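Local coordinates for POSSIBLE NITRATE/NITRITE RESPONSE TRANSCRIPTIONAL REGULATORY PROTEIN NARL (DNA-binding response regulator, LuxR family) (Mycobacterium tuberculosis, PDB 3EUL), which probably acts, once phosphorylated by its partner sensor kinase NarS, as a DNA-binding transcription regulator of genes for aerobic nitrate metabolism, at residues V92-A97 with Q110-F115. Sequence-based numbering, arbitrary orientation.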
ATOM      1  N   VAL A  92       2.178  -5.568   1.936  1.00 22.44           N
ATOM      2  CA  VAL A  92       1.131  -4.545   1.983  1.00 21.78           C
ATOM      3  C   VAL A  92       1.486  -3.463   3.022  1.00 21.97           C
ATOM      4  O   VAL A  92       1.485  -3.712   4.243  1.00 22.39           O
ATOM      5  CB  VAL A  92      -0.238  -5.149   2.275  1.00 22.09           C
ATOM      6  CG1 VAL A  92      -1.288  -4.035   2.435  1.00 21.67           C
ATOM      7  CG2 VAL A  92      -0.633  -6.138   1.138  1.00 19.12           C
ATOM      8  N   LEU A  93       1.777  -2.271   2.517  1.00 21.07           N
ATOM      9  CA  LEU A  93       2.123  -1.107   3.333  1.00 21.22           C
ATOM     10  C   LEU A  93       0.871  -0.265   3.462  1.00 20.73           C
ATOM     11  O   LEU A  93       0.252   0.086   2.467  1.00 20.22           O
ATOM     12  CB  LEU A  93       3.272  -0.358   2.635  1.00 21.63           C
ATOM     13  CG  LEU A  93       4.157   0.627   3.353  1.00 23.04           C
ATOM     14  CD1 LEU A  93       4.840   0.062   4.609  1.00 23.14           C
ATOM     15  CD2 LEU A  93       5.199   1.136   2.356  1.00 21.88           C
ATOM     16  N   LEU A  94       0.430   0.018   4.685  1.00 20.58           N
ATOM     17  CA  LEU A  94      -0.777   0.841   4.854  1.00 20.77           C
ATOM     18  C   LEU A  94      -0.387   2.293   5.143  1.00 21.49           C
ATOM     19  O   LEU A  94       0.679   2.592   5.701  1.00 23.05           O
ATOM     20  CB  LEU A  94      -1.710   0.305   5.959  1.00 19.67           C
ATOM     21  CG  LEU A  94      -2.260  -1.112   5.802  1.00 20.75           C
ATOM     22  CD1 LEU A  94      -3.120  -1.563   7.028  1.00 18.18           C
ATOM     23  CD2 LEU A  94      -3.005  -1.321   4.445  1.00 18.49           C
ATOM     24  N   ILE A  95      -1.270   3.191   4.750  1.00 22.10           N
ATOM     25  CA  ILE A  95      -1.119   4.602   5.029  1.00 22.39           C
ATOM     26  C   ILE A  95      -2.459   5.124   5.526  1.00 23.17           C
ATOM     27  O   ILE A  95      -3.515   4.717   5.051  1.00 21.71           O
ATOM     28  CB  ILE A  95      -0.587   5.341   3.777  1.00 21.71           C
ATOM     29  CG1 ILE A  95      -0.179   6.779   4.109  1.00 23.80           C
ATOM     30  CG2 ILE A  95      -1.618   5.249   2.581  1.00 22.13           C
ATOM     31  CD1 ILE A  95       0.794   7.379   3.090  1.00 19.01           C
ATOM     32  N   SER A  96      -2.428   6.046   6.488  1.00 23.76           N
ATOM     33  CA  SER A  96      -3.667   6.573   7.009  1.00 25.23           C
ATOM     34  C   SER A  96      -3.503   7.931   7.663  1.00 26.20           C
ATOM     35  O   SER A  96      -2.416   8.306   8.105  1.00 25.14           O
ATOM     36  CB  SER A  96      -4.238   5.596   8.047  1.00 26.05           C
ATOM     37  OG  SER A  96      -5.576   5.940   8.338  1.00 29.14           O
ATOM     38  N   ALA A  97      -4.610   8.653   7.733  1.00 27.62           N
ATOM     39  CA  ALA A  97      -4.697   9.824   8.600  1.00 29.82           C
ATOM     40  C   ALA A  97      -4.964   9.438  10.080  1.00 31.06           C
ATOM     41  O   ALA A  97      -4.751  10.263  10.942  1.00 34.46           O
ATOM     42  CB  ALA A  97      -5.747  10.805   8.057  1.00 29.45           C
ATOM     43  N   GLN A 110      -2.630  -8.380  11.469  1.00 24.52           N
ATOM     44  CA  GLN A 110      -3.304  -8.945  10.247  1.00 26.05           C
ATOM     45  C   GLN A 110      -2.321  -9.078   9.027  1.00 26.18           C
ATOM     46  O   GLN A 110      -2.697  -9.524   7.937  1.00 27.04           O
ATOM     47  CB  GLN A 110      -4.561  -8.140   9.824  1.00 26.18           C
ATOM     48  CG  GLN A 110      -5.851  -8.162  10.721  1.00 29.08           C
ATOM     49  CD  GLN A 110      -7.250  -8.039   9.949  1.00 30.99           C
ATOM     50  OE1 GLN A 110      -8.043  -7.080  10.121  1.00 30.33           O
ATOM     51  NE2 GLN A 110      -7.556  -9.062   9.134  1.00 38.76           N
ATOM     52  N   GLY A 111      -1.059  -8.703   9.202  1.00 25.95           N
ATOM     53  CA  GLY A 111      -0.040  -8.971   8.210  1.00 24.62           C
ATOM     54  C   GLY A 111       0.418  -7.777   7.408  1.00 24.17           C
ATOM     55  O   GLY A 111       1.107  -7.954   6.431  1.00 24.13           O
ATOM     56  N   ALA A 112       0.038  -6.560   7.812  1.00 23.30           N
ATOM     57  CA  ALA A 112       0.547  -5.344   7.165  1.00 22.93           C
ATOM     58  C   ALA A 112       2.031  -5.242   7.397  1.00 23.38           C
ATOM     59  O   ALA A 112       2.498  -5.464   8.519  1.00 23.62           O
ATOM     60  CB  ALA A 112      -0.151  -4.079   7.692  1.00 21.59           C
ATOM     61  N   ALA A 113       2.773  -4.918   6.340  1.00 22.87           N
ATOM     62  CA  ALA A 113       4.227  -4.793   6.417  1.00 23.44           C
ATOM     63  C   ALA A 113       4.667  -3.498   7.113  1.00 23.93           C
ATOM     64  O   ALA A 113       5.798  -3.369   7.552  1.00 25.51           O
ATOM     65  CB  ALA A 113       4.823  -4.858   5.026  1.00 23.74           C
ATOM     66  N   GLY A 114       3.775  -2.539   7.231  1.00 22.72           N
ATOM     67  CA  GLY A 114       4.128  -1.276   7.839  1.00 22.74           C
ATOM     68  C   GLY A 114       2.914  -0.410   7.817  1.00 22.02           C
ATOM     69  O   GLY A 114       1.912  -0.777   7.222  1.00 20.86           O
ATOM     70  N   PHE A 115       3.000   0.734   8.484  1.00 22.32           N
ATOM     71  CA  PHE A 115       1.875   1.607   8.711  1.00 22.94           C
ATOM     72  C   PHE A 115       2.411   3.034   8.729  1.00 23.17           C
ATOM     73  O   PHE A 115       3.149   3.412   9.641  1.00 22.41           O
ATOM     74  CB  PHE A 115       1.163   1.273  10.042  1.00 23.70           C
ATOM     75  CG  PHE A 115      -0.283   1.740  10.101  1.00 22.68           C
ATOM     76  CD1 PHE A 115      -1.329   0.860   9.868  1.00 25.00           C
ATOM     77  CD2 PHE A 115      -0.591   3.074  10.352  1.00 24.96           C
ATOM     78  CE1 PHE A 115      -2.652   1.288   9.889  1.00 25.21           C
ATOM     79  CE2 PHE A 115      -1.916   3.521  10.389  1.00 26.08           C
ATOM     80  CZ  PHE A 115      -2.955   2.627  10.163  1.00 26.59           C
TER
HETATM   81  O   HOH W   1       2.183  -7.435   4.119  1.00 31.47           O
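Val92 O receives the amide of Ala113, with Ala113 N 2.7 Å away, while Ala112 CA brings a weaker C-H contact to the same oxygen. The bond lies beside the parallel pair of strands 91-96 and 114-117, the last two strands of the CheY-like receiver fold, joined as a beta-alpha-beta crossover through helix 101-109. That helix ends in a Schellman motif at Gly111, whose positive phi suits glycine. A water bridges the two segments, donating to Gly111 O at 2.6 Å and accepting from Val92 N.

One step on, Leu94 N donates to Gly114 O at 3.0 Å. Gly114 has no side chain, which leaves room for Leu93 CD1 to lie 3.6 Å from Gly114 CA.

On the sheet face carrying Leu94 and Phe115, Leu94 CD1 packs 3.9 Å from Ala112 CB, a methyl small enough to fit against it. With CG anti to its backbone N (chi1 -158°), Phe115 lays its ring alongside strand 91-96, against Val104 and Ala107 of helix 101-109. Leu94 CB meets the ring at CD1, and Ser96, whose OG is bonded to His98 N, offers its CB obliquely to the far end, 3.9 Å from Phe115 CZ.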